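Putative Nitroreductase (Anabaena variabilis ATCC 29413, PDB 3EO7) binds flavin mononucleotide and is probably an oxidoreductase of the nitroreductase type. Local coordinates at residues A[7-12]-A[260-265]; A[179-184]-A[269-274]; A[256-261]-A[448-453]. All coordinates share one frame; numbering follows the deposited sequence. Where two conformers were deposited one is given.

Contact 1 (A[7-12]-A[260-265])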
loop_
_atom_site.group_PDB
_atom_site.type_symbol
_atom_site.label_atom_id
_atom_site.label_comp_id
_atom_site.label_asym_id
_atom_site.label_seq_id
_atom_site.Cartn_x
_atom_site.Cartn_y
_atom_site.Cartn_z
ATOM N N GLN A 7 1.058 25.675 -10.001
ATOM C CA GLN A 7 1.017 24.375 -9.346
ATOM C C GLN A 7 -0.399 24.121 -8.802
ATOM O O GLN A 7 -1.099 25.062 -8.427
ATOM C CB GLN A 7 1.994 24.322 -8.168
ATOM C CG GLN A 7 3.466 24.249 -8.529
ATOM C CD GLN A 7 4.323 23.699 -7.381
ATOM O OE1 GLN A 7 3.995 23.858 -6.197
ATOM N NE2 GLN A 7 5.420 23.028 -7.738
ATOM N N SER A 8 -0.802 22.861 -8.755
ATOM C CA SER A 8 -2.063 22.519 -8.123
ATOM C C SER A 8 -1.722 22.106 -6.683
ATOM O O SER A 8 -0.542 21.936 -6.323
ATOM C CB SER A 8 -2.797 21.407 -8.878
ATOM O OG SER A 8 -2.080 20.206 -8.768
ATOM N N ILE A 9 -2.762 21.891 -5.882
ATOM C CA ILE A 9 -2.580 21.622 -4.458
ATOM C C ILE A 9 -1.764 20.356 -4.189
ATOM O O ILE A 9 -0.991 20.340 -3.250
ATOM C CB ILE A 9 -3.948 21.660 -3.677
ATOM C CG1 ILE A 9 -3.722 21.582 -2.143
ATOM C CG2 ILE A 9 -4.875 20.570 -4.192
ATOM C CD1 ILE A 9 -2.915 22.733 -1.522
ATOM N N ALA A 10 -1.882 19.311 -5.013
ATOM C CA ALA A 10 -1.058 18.100 -4.803
ATOM C C ALA A 10 0.451 18.385 -4.987
ATOM O O ALA A 10 1.287 17.861 -4.242
ATOM C CB ALA A 10 -1.512 16.982 -5.711
ATOM N N GLN A 11 0.791 19.205 -5.985
ATOM C CA GLN A 11 2.190 19.622 -6.184
ATOM C C GLN A 11 2.700 20.451 -5.005
ATOM O O GLN A 11 3.818 20.233 -4.514
ATOM C CB GLN A 11 2.346 20.388 -7.489
ATOM C CG GLN A 11 2.090 19.534 -8.717
ATOM C CD GLN A 11 2.061 20.366 -9.957
ATOM O OE1 GLN A 11 1.135 21.155 -10.188
ATOM N NE2 GLN A 11 3.082 20.205 -10.775
ATOM N N HIS A 12 1.860 21.348 -4.496
ATOM C CA HIS A 12 2.214 22.196 -3.352
ATOM C C HIS A 12 2.425 21.326 -2.107
ATOM O O HIS A 12 3.417 21.490 -1.382
ATOM C CB HIS A 12 1.103 23.232 -3.134
ATOM C CG HIS A 12 1.342 24.178 -1.998
ATOM N ND1 HIS A 12 2.344 25.130 -2.029
ATOM C CD2 HIS A 12 0.666 24.373 -0.836
ATOM C CE1 HIS A 12 2.301 25.838 -0.913
ATOM N NE2 HIS A 12 1.282 25.416 -0.187
ATOM N N THR A 260 -5.864 24.931 -8.462
ATOM C CA THR A 260 -4.713 25.790 -8.557
ATOM C C THR A 260 -4.891 27.081 -7.741
ATOM O O THR A 260 -3.927 27.792 -7.514
ATOM C CB THR A 260 -4.417 26.117 -10.045
ATOM O OG1 THR A 260 -5.566 26.683 -10.643
ATOM C CG2 THR A 260 -4.058 24.843 -10.836
ATOM N N ASN A 261 -6.097 27.373 -7.249
ATOM C CA ASN A 261 -6.343 28.629 -6.505
ATOM C C ASN A 261 -6.362 28.453 -4.979
ATOM O O ASN A 261 -7.158 29.070 -4.271
ATOM C CB ASN A 261 -7.650 29.288 -6.977
ATOM C CG ASN A 261 -7.797 30.745 -6.497
ATOM O OD1 ASN A 261 -6.815 31.404 -6.147
ATOM N ND2 ASN A 261 -9.031 31.251 -6.500
ATOM N N TYR A 262 -5.416 27.685 -4.461
ATOM C CA TYR A 262 -5.384 27.385 -3.031
ATOM C C TYR A 262 -4.847 28.595 -2.249
ATOM O O TYR A 262 -4.013 29.355 -2.755
ATOM C CB TYR A 262 -4.564 26.127 -2.729
ATOM C CG TYR A 262 -3.200 26.120 -3.344
ATOM C CD1 TYR A 262 -2.105 26.662 -2.678
ATOM C CD2 TYR A 262 -2.982 25.564 -4.598
ATOM C CE1 TYR A 262 -0.859 26.657 -3.252
ATOM C CE2 TYR A 262 -1.721 25.551 -5.168
ATOM C CZ TYR A 262 -0.667 26.102 -4.498
ATOM O OH TYR A 262 0.595 26.114 -5.059
ATOM N N PRO A 263 -5.314 28.755 -1.000
ATOM C CA PRO A 263 -4.835 29.842 -0.175
ATOM C C PRO A 263 -3.536 29.436 0.485
ATOM O O PRO A 263 -3.015 28.338 0.248
ATOM C CB PRO A 263 -5.939 30.003 0.862
ATOM C CG PRO A 263 -6.500 28.624 1.024
ATOM C CD PRO A 263 -6.301 27.920 -0.291
ATOM N N GLN A 264 -2.983 30.333 1.286
ATOM C CA GLN A 264 -1.776 29.992 2.016
ATOM C C GLN A 264 -2.259 29.181 3.211
ATOM O O GLN A 264 -3.097 29.651 3.988
ATOM C CB GLN A 264 -0.958 31.240 2.397
ATOM C CG GLN A 264 -0.091 31.760 1.208
ATOM C CD GLN A 264 0.768 30.644 0.559
ATOM O OE1 GLN A 264 0.643 30.363 -0.647
ATOM N NE2 GLN A 264 1.595 29.971 1.372
ATOM N N VAL A 265 -1.806 27.929 3.293
ATOM C CA VAL A 265 -2.244 27.007 4.343
ATOM C C VAL A 265 -1.100 26.796 5.317
ATOM O O VAL A 265 -0.075 26.247 4.942
ATOM C CB VAL A 265 -2.695 25.646 3.746
ATOM C CG1 VAL A 265 -3.186 24.716 4.848
ATOM C CG2 VAL A 265 -3.771 25.901 2.678
HETATM O O HOH W 1 -0.376 27.091 1.047
#
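Residues 7-12 and 260-265 come closest at Ser8 and Thr260, whose CA atoms lie 4.2 Å apart, where the loop before helix 9-16 enters it at Ile9; no direct hydrogen bond joins the two segments. Tyr262 carries most of the contact, lying across the start of the helix. Its CG sits between its own backbone N and carbonyl carbon (chi1 51°), and this rotation directs the ring at the first helical turn. His12 makes an offset stack with it: the ring centroids are 4.6 Å apart, the planes are inclined by 28°, and Tyr262 CE1 stands 3.5 Å above the imidazole plane, over its centre. The phenol oxygen, Tyr262 OH, lies 3.5 Å from His12 CB, beside the CG-ND1 side of the imidazole. Ile9 supplies a CH-pi contact, its CD1 placed over a face of the Tyr262 ring, 4.3 Å from the centroid and 26° off the normal. At the ring edge, near its plane, Gln7 O approaches Tyr262 CE2 to 3.4 Å. A water joins the two segments: it lies 2.7 Å from His12 NE2, which is also hydrogen-bonded to Arg16 NH1, donates to Pro263 O and accepts from Val265 N. Before the helix, Ser8 N donates to Gln11 OE1, while Ser8 OG is taken up by Asp450. The Ser8 side chain thus makes no capping bond although the residue occupies the N-cap position. Aromatic and CH-pi packing of the Tyr262 ring against the first turn of helix 9-16 joins that helix to the loop between strand 229-239 and helix 270-276, away from the flavin site.

Contact 2 (A[179-184]-A[269-274])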
loop_
_atom_site.group_PDB
_atom_site.type_symbol
_atom_site.label_atom_id
_atom_site.label_comp_id
_atom_site.label_asym_id
_atom_site.label_seq_id
_atom_site.Cartn_x
_atom_site.Cartn_y
_atom_site.Cartn_z
ATOM N N ASP A 179 2.373 17.237 8.773
ATOM C CA ASP A 179 1.758 17.258 7.436
ATOM C C ASP A 179 2.306 16.184 6.491
ATOM O O ASP A 179 1.606 15.752 5.577
ATOM C CB ASP A 179 1.875 18.627 6.792
ATOM C CG ASP A 179 1.023 19.683 7.471
ATOM O OD1 ASP A 179 -0.076 19.365 7.993
ATOM O OD2 ASP A 179 1.505 20.829 7.475
ATOM N N ARG A 180 3.550 15.731 6.723
ATOM C CA ARG A 180 4.147 14.672 5.881
ATOM C C ARG A 180 3.420 13.348 6.041
ATOM O O ARG A 180 3.620 12.424 5.270
ATOM C CB ARG A 180 5.616 14.460 6.243
ATOM C CG ARG A 180 6.492 15.685 6.078
ATOM C CD ARG A 180 7.957 15.309 6.094
ATOM N NE ARG A 180 8.827 16.425 5.707
ATOM C CZ ARG A 180 9.359 17.314 6.530
ATOM N NH1 ARG A 180 9.121 17.282 7.832
ATOM N NH2 ARG A 180 10.152 18.264 6.043
ATOM N N ALA A 181 2.614 13.227 7.106
ATOM C CA ALA A 181 1.866 12.011 7.362
ATOM C C ALA A 181 0.996 11.559 6.188
ATOM O O ALA A 181 0.756 10.369 6.078
ATOM C CB ALA A 181 0.986 12.115 8.631
ATOM N N TYR A 182 0.485 12.470 5.360
ATOM C CA TYR A 182 -0.384 12.032 4.269
ATOM C C TYR A 182 0.324 11.075 3.306
ATOM O O TYR A 182 -0.286 10.081 2.890
ATOM C CB TYR A 182 -1.022 13.193 3.520
ATOM C CG TYR A 182 -2.334 12.840 2.879
ATOM C CD1 TYR A 182 -3.473 12.597 3.666
ATOM C CD2 TYR A 182 -2.485 12.770 1.491
ATOM C CE1 TYR A 182 -4.695 12.290 3.084
ATOM C CE2 TYR A 182 -3.734 12.490 0.917
ATOM C CZ TYR A 182 -4.818 12.258 1.703
ATOM O OH TYR A 182 -6.028 11.991 1.110
ATOM N N ARG A 183 1.614 11.318 3.002
ATOM C CA ARG A 183 2.374 10.385 2.175
ATOM C C ARG A 183 2.430 9.019 2.859
ATOM O O ARG A 183 2.114 7.996 2.252
ATOM C CB ARG A 183 3.822 10.864 1.991
ATOM C CG ARG A 183 3.965 12.174 1.261
ATOM C CD ARG A 183 5.424 12.536 1.335
ATOM N NE ARG A 183 5.861 13.754 0.678
ATOM C CZ ARG A 183 6.992 13.840 -0.032
ATOM N NH1 ARG A 183 7.717 12.756 -0.296
ATOM N NH2 ARG A 183 7.376 15.004 -0.528
ATOM N N ARG A 184 2.822 9.023 4.136
ATOM C CA ARG A 184 2.998 7.780 4.889
ATOM C C ARG A 184 1.679 7.003 5.038
ATOM O O ARG A 184 1.656 5.776 4.906
ATOM C CB ARG A 184 3.622 8.025 6.282
ATOM C CG ARG A 184 4.873 8.893 6.284
ATOM C CD ARG A 184 6.027 8.337 5.480
ATOM N NE ARG A 184 7.222 9.100 5.838
ATOM C CZ ARG A 184 7.544 10.295 5.355
ATOM N NH1 ARG A 184 6.886 10.852 4.351
ATOM N NH2 ARG A 184 8.600 10.920 5.851
ATOM N N GLU A 269 -1.833 22.499 9.186
ATOM C CA GLU A 269 -3.197 22.523 8.676
ATOM C C GLU A 269 -3.293 21.962 7.271
ATOM O O GLU A 269 -4.376 21.781 6.730
ATOM C CB GLU A 269 -3.658 23.979 8.690
ATOM C CG GLU A 269 -3.648 24.613 10.110
ATOM C CD GLU A 269 -3.987 26.069 10.158
ATOM O OE1 GLU A 269 -4.371 26.649 9.145
ATOM O OE2 GLU A 269 -3.840 26.681 11.258
ATOM N N LEU A 270 -2.142 21.650 6.666
ATOM C CA LEU A 270 -2.109 21.224 5.296
ATOM C C LEU A 270 -2.612 19.814 5.032
ATOM O O LEU A 270 -3.263 19.581 4.006
ATOM C CB LEU A 270 -0.678 21.410 4.770
ATOM C CG LEU A 270 -0.442 21.064 3.307
ATOM C CD1 LEU A 270 -1.222 21.948 2.379
ATOM C CD2 LEU A 270 1.092 21.146 3.050
ATOM N N LEU A 271 -2.323 18.870 5.924
ATOM C CA LEU A 271 -2.784 17.487 5.746
ATOM C C LEU A 271 -4.319 17.422 5.623
ATOM O O LEU A 271 -4.837 16.856 4.658
ATOM C CB LEU A 271 -2.357 16.608 6.932
ATOM C CG LEU A 271 -2.682 15.109 6.773
ATOM C CD1 LEU A 271 -1.688 14.253 7.550
ATOM C CD2 LEU A 271 -4.113 14.769 7.177
ATOM N N LYS A 272 -5.050 18.008 6.568
ATOM C CA LYS A 272 -6.515 17.917 6.506
ATOM C C LYS A 272 -7.071 18.737 5.345
ATOM O O LYS A 272 -8.024 18.301 4.670
ATOM C CB LYS A 272 -7.185 18.265 7.835
ATOM C CG LYS A 272 -6.863 17.237 8.913
ATOM C CD LYS A 272 -7.669 17.462 10.198
ATOM C CE LYS A 272 -7.198 16.563 11.333
ATOM N NZ LYS A 272 -8.048 16.642 12.511
ATOM N N TYR A 273 -6.485 19.915 5.119
ATOM C CA TYR A 273 -6.853 20.700 3.963
ATOM C C TYR A 273 -6.723 19.814 2.709
ATOM O O TYR A 273 -7.656 19.694 1.897
ATOM C CB TYR A 273 -5.990 21.960 3.840
ATOM C CG TYR A 273 -6.399 22.803 2.642
ATOM C CD1 TYR A 273 -5.865 22.562 1.381
ATOM C CD2 TYR A 273 -7.316 23.841 2.779
ATOM C CE1 TYR A 273 -6.262 23.295 0.289
ATOM C CE2 TYR A 273 -7.687 24.593 1.693
ATOM C CZ TYR A 273 -7.176 24.291 0.423
ATOM O OH TYR A 273 -7.540 25.046 -0.675
ATOM N N PHE A 274 -5.574 19.154 2.562
ATOM C CA PHE A 274 -5.332 18.362 1.362
ATOM C C PHE A 274 -6.326 17.196 1.209
ATOM O O PHE A 274 -6.875 16.988 0.109
ATOM C CB PHE A 274 -3.893 17.884 1.335
ATOM C CG PHE A 274 -3.503 17.204 0.065
ATOM C CD1 PHE A 274 -3.737 17.790 -1.166
ATOM C CD2 PHE A 274 -2.821 16.000 0.103
ATOM C CE1 PHE A 274 -3.350 17.147 -2.355
ATOM C CE2 PHE A 274 -2.402 15.378 -1.081
ATOM C CZ PHE A 274 -2.698 15.944 -2.306
#
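Asp179 and Leu271 form the hydrogen bond of this contact: Leu271 N donates to Asp179 OD1 at 3.1 Å. The amide meets the oxygen from above the carboxylate, 62° out of its plane. The other oxygen, Asp179 OD2, lies 3.5 Å from Leu270 CB and is itself bonded to Gly268 N. The carboxylate thus takes two amides near the start of helix 270-276, where the helix dipole would probably favour a negative charge. Next to it, the Leu271 side chain packs on the other segment: its CD1 touches Ala181 CB at 3.6 Å and also meets Tyr182 N, while its CG faces Tyr182 CD1. Tyr182 then reaches Phe274, its CD2 lying 3.5 Å from Phe274 CD2, near the plane of the phenylalanine ring and at its edge. The two rings are inclined by 74° with centroids 5.3 Å apart. Tyr182 CG lies anti to its backbone N (chi1 -153°), which carries the ring toward Phe274, and its hydroxyl is held by His275 ND1. In the next shell, Tyr13 OH bonds Asp179 O, and Tyr13 also touches Tyr182. The buried contact joins the 3-10 turn and the first residues of helix 181-202 to helix 270-276; helix 9-16 packs against Tyr182, Leu270 and Phe274, helix 170-177 against Ala181 and Leu271, and helix 452-473 against Tyr182.

Contact 3 (A[256-261]-A[448-453]). With ACT (acetate ion), chain H.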
loop_
_atom_site.group_PDB
_atom_site.type_symbol
_atom_site.label_atom_id
_atom_site.label_comp_id
_atom_site.label_asym_id
_atom_site.label_seq_id
_atom_site.Cartn_x
_atom_site.Cartn_y
_atom_site.Cartn_z
ATOM N N SER A 256 -10.466 13.525 -9.545
ATOM C CA SER A 256 -10.985 14.658 -8.774
ATOM C C SER A 256 -10.703 15.903 -9.623
ATOM O O SER A 256 -10.127 15.820 -10.705
ATOM C CB SER A 256 -10.277 14.791 -7.428
ATOM O OG SER A 256 -8.974 15.334 -7.543
ATOM N N ALA A 257 -11.091 17.076 -9.118
ATOM C CA ALA A 257 -10.733 18.340 -9.741
ATOM C C ALA A 257 -9.240 18.592 -9.550
ATOM O O ALA A 257 -8.572 17.886 -8.802
ATOM C CB ALA A 257 -11.537 19.509 -9.062
ATOM N N THR A 258 -8.745 19.611 -10.241
ATOM C CA THR A 258 -7.383 20.098 -10.114
ATOM C C THR A 258 -7.527 21.509 -9.540
ATOM O O THR A 258 -8.156 22.386 -10.139
ATOM C CB THR A 258 -6.655 20.095 -11.455
ATOM O OG1 THR A 258 -6.615 18.753 -11.961
ATOM C CG2 THR A 258 -5.242 20.675 -11.325
ATOM N N GLU A 259 -6.979 21.724 -8.365
ATOM C CA GLU A 259 -7.104 22.993 -7.674
ATOM C C GLU A 259 -5.832 23.827 -7.728
ATOM O O GLU A 259 -4.851 23.507 -7.094
ATOM C CB GLU A 259 -7.477 22.737 -6.194
ATOM C CG GLU A 259 -7.654 24.044 -5.408
ATOM C CD GLU A 259 -7.626 23.838 -3.897
ATOM O OE1 GLU A 259 -7.663 22.695 -3.451
ATOM O OE2 GLU A 259 -7.528 24.828 -3.160
ATOM N N THR A 260 -5.864 24.931 -8.462
ATOM C CA THR A 260 -4.713 25.790 -8.557
ATOM C C THR A 260 -4.891 27.081 -7.741
ATOM O O THR A 260 -3.927 27.792 -7.514
ATOM C CB THR A 260 -4.417 26.117 -10.045
ATOM O OG1 THR A 260 -5.566 26.683 -10.643
ATOM C CG2 THR A 260 -4.058 24.843 -10.836
ATOM N N ASN A 261 -6.097 27.373 -7.249
ATOM C CA ASN A 261 -6.343 28.629 -6.505
ATOM C C ASN A 261 -6.362 28.453 -4.979
ATOM O O ASN A 261 -7.158 29.070 -4.271
ATOM C CB ASN A 261 -7.650 29.288 -6.977
ATOM C CG ASN A 261 -7.797 30.745 -6.497
ATOM O OD1 ASN A 261 -6.815 31.404 -6.147
ATOM N ND2 ASN A 261 -9.031 31.251 -6.500
ATOM N N TYR A 448 -5.909 12.459 -13.273
ATOM C CA TYR A 448 -6.828 12.128 -12.181
ATOM C C TYR A 448 -7.053 13.248 -11.164
ATOM O O TYR A 448 -7.663 13.033 -10.116
ATOM C CB TYR A 448 -6.343 10.914 -11.436
ATOM C CG TYR A 448 -6.481 9.630 -12.215
ATOM C CD1 TYR A 448 -7.694 8.966 -12.299
ATOM C CD2 TYR A 448 -5.379 9.104 -12.875
ATOM C CE1 TYR A 448 -7.810 7.762 -13.024
ATOM C CE2 TYR A 448 -5.477 7.910 -13.593
ATOM C CZ TYR A 448 -6.678 7.249 -13.655
ATOM O OH TYR A 448 -6.720 6.073 -14.380
ATOM N N GLY A 449 -6.561 14.435 -11.475
ATOM C CA GLY A 449 -6.674 15.547 -10.562
ATOM C C GLY A 449 -5.788 15.367 -9.337
ATOM O O GLY A 449 -4.942 14.454 -9.270
ATOM N N ASP A 450 -5.966 16.238 -8.348
ATOM C CA ASP A 450 -5.120 16.194 -7.163
ATOM C C ASP A 450 -5.242 14.915 -6.363
ATOM O O ASP A 450 -4.308 14.531 -5.693
ATOM C CB ASP A 450 -5.354 17.413 -6.284
ATOM C CG ASP A 450 -4.925 18.681 -6.977
ATOM O OD1 ASP A 450 -3.699 18.825 -7.192
ATOM O OD2 ASP A 450 -5.819 19.500 -7.287
ATOM N N ARG A 451 -6.407 14.279 -6.439
ATOM C CA ARG A 451 -6.639 12.982 -5.768
ATOM C C ARG A 451 -5.673 11.900 -6.239
ATOM O O ARG A 451 -5.486 10.903 -5.562
ATOM C CB ARG A 451 -8.087 12.559 -5.985
ATOM C CG ARG A 451 -8.537 11.257 -5.287
ATOM C CD ARG A 451 -9.917 10.905 -5.813
ATOM N NE ARG A 451 -10.638 9.795 -5.139
ATOM C CZ ARG A 451 -11.482 9.982 -4.109
ATOM N NH1 ARG A 451 -11.659 11.195 -3.582
ATOM N NH2 ARG A 451 -12.151 8.962 -3.613
ATOM N N VAL A 452 -5.040 12.086 -7.401
ATOM C CA VAL A 452 -4.073 11.106 -7.895
ATOM C C VAL A 452 -2.959 10.883 -6.868
ATOM O O VAL A 452 -2.378 9.797 -6.809
ATOM C CB VAL A 452 -3.432 11.505 -9.259
ATOM C CG1 VAL A 452 -2.347 12.612 -9.084
ATOM C CG2 VAL A 452 -2.861 10.214 -9.979
ATOM N N TYR A 453 -2.698 11.882 -6.021
ATOM C CA TYR A 453 -1.670 11.758 -5.006
ATOM C C TYR A 453 -1.928 10.545 -4.122
ATOM O O TYR A 453 -0.979 9.815 -3.761
ATOM C CB TYR A 453 -1.593 13.040 -4.166
ATOM C CG TYR A 453 -0.262 13.215 -3.463
ATOM C CD1 TYR A 453 0.806 13.805 -4.104
ATOM C CD2 TYR A 453 -0.094 12.798 -2.159
ATOM C CE1 TYR A 453 2.038 13.996 -3.468
ATOM C CE2 TYR A 453 1.098 13.009 -1.499
ATOM C CZ TYR A 453 2.176 13.587 -2.182
ATOM O OH TYR A 453 3.347 13.778 -1.522
HETATM C C ACT H . -9.145 16.756 -13.760
HETATM O O ACT H . -8.900 17.410 -12.697
HETATM O OXT ACT H . -8.340 15.869 -14.124
HETATM C CH3 ACT H . -10.356 17.005 -14.618
#
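The flat groups here are the Asp450 carboxylate, met by Glu259 N, and the Ala257 carbonyl, met by Asp450 N. Asp450 OD2 is approached nearly head-on along its C-O bond by Glu259 N, at 2.7 Å and with an N-H...O angle of 168°, while the other oxygen, OD1, accepts from Ser8 OG and Ala10 N. With CG anti to the carbonyl carbon (chi1 -65°), Asp450 presents its carboxylate to both the loop and the N-terminal segment. The carbonyl of Ala257 takes two donors: Ser256 OG comes in its plane, on a lone pair, at 2.9 Å, and Asp450 N comes 23° out of it, at 3.1 Å. Ser256 OG in turn accepts from Arg451 N at 3.0 Å, so this hydroxyl both gives and receives a hydrogen bond, and Arg451 CB packs on Ser256 CB at 3.4 Å. Behind it Ser256 N donates to Tyr448 O at 2.9 Å, from above the carbonyl plane. Gly449, with positive phi, lets the loop close in: its CA is 3.5 Å from both Ser256 O and Ala257 O, in CA-H...O contacts. An acetate, probably from the crystallisation liquor, accepts from Thr258 OG1. Farther out, the Arg451 guanidinium forms a salt bridge with Asp215. Gly449 is the first residue after helix 441-448, and a type I beta turn runs from it to Val452; the arrangement is a tight turn between two helices, whose backbone amides just ahead of helix 452-473 are met by the loop 256-259.

The three contacts lie on the same side of the chain's centre and interlock. Contacts 1 and 3, whose centres are about 10 Å apart, share Thr260 and Asn261, and Asp450 bridges them. The centres of contacts 1 and 2 are about 13 Å apart, and the two meet where Ala10 CA touches Phe274 CE1 at 3.5 Å. Between contacts 2 and 3 the centres are about 15 Å apart; here Tyr273 OH, 2.5 Å from Glu259 OE2, probably makes a hydrogen bond. Contact 2 is nearest the flavin: the side chain of Ala181 is about 11 Å from the bound FMN and about 10 Å from that of Ser102, whereas contacts 1 and 3 lie away from the annotated sites.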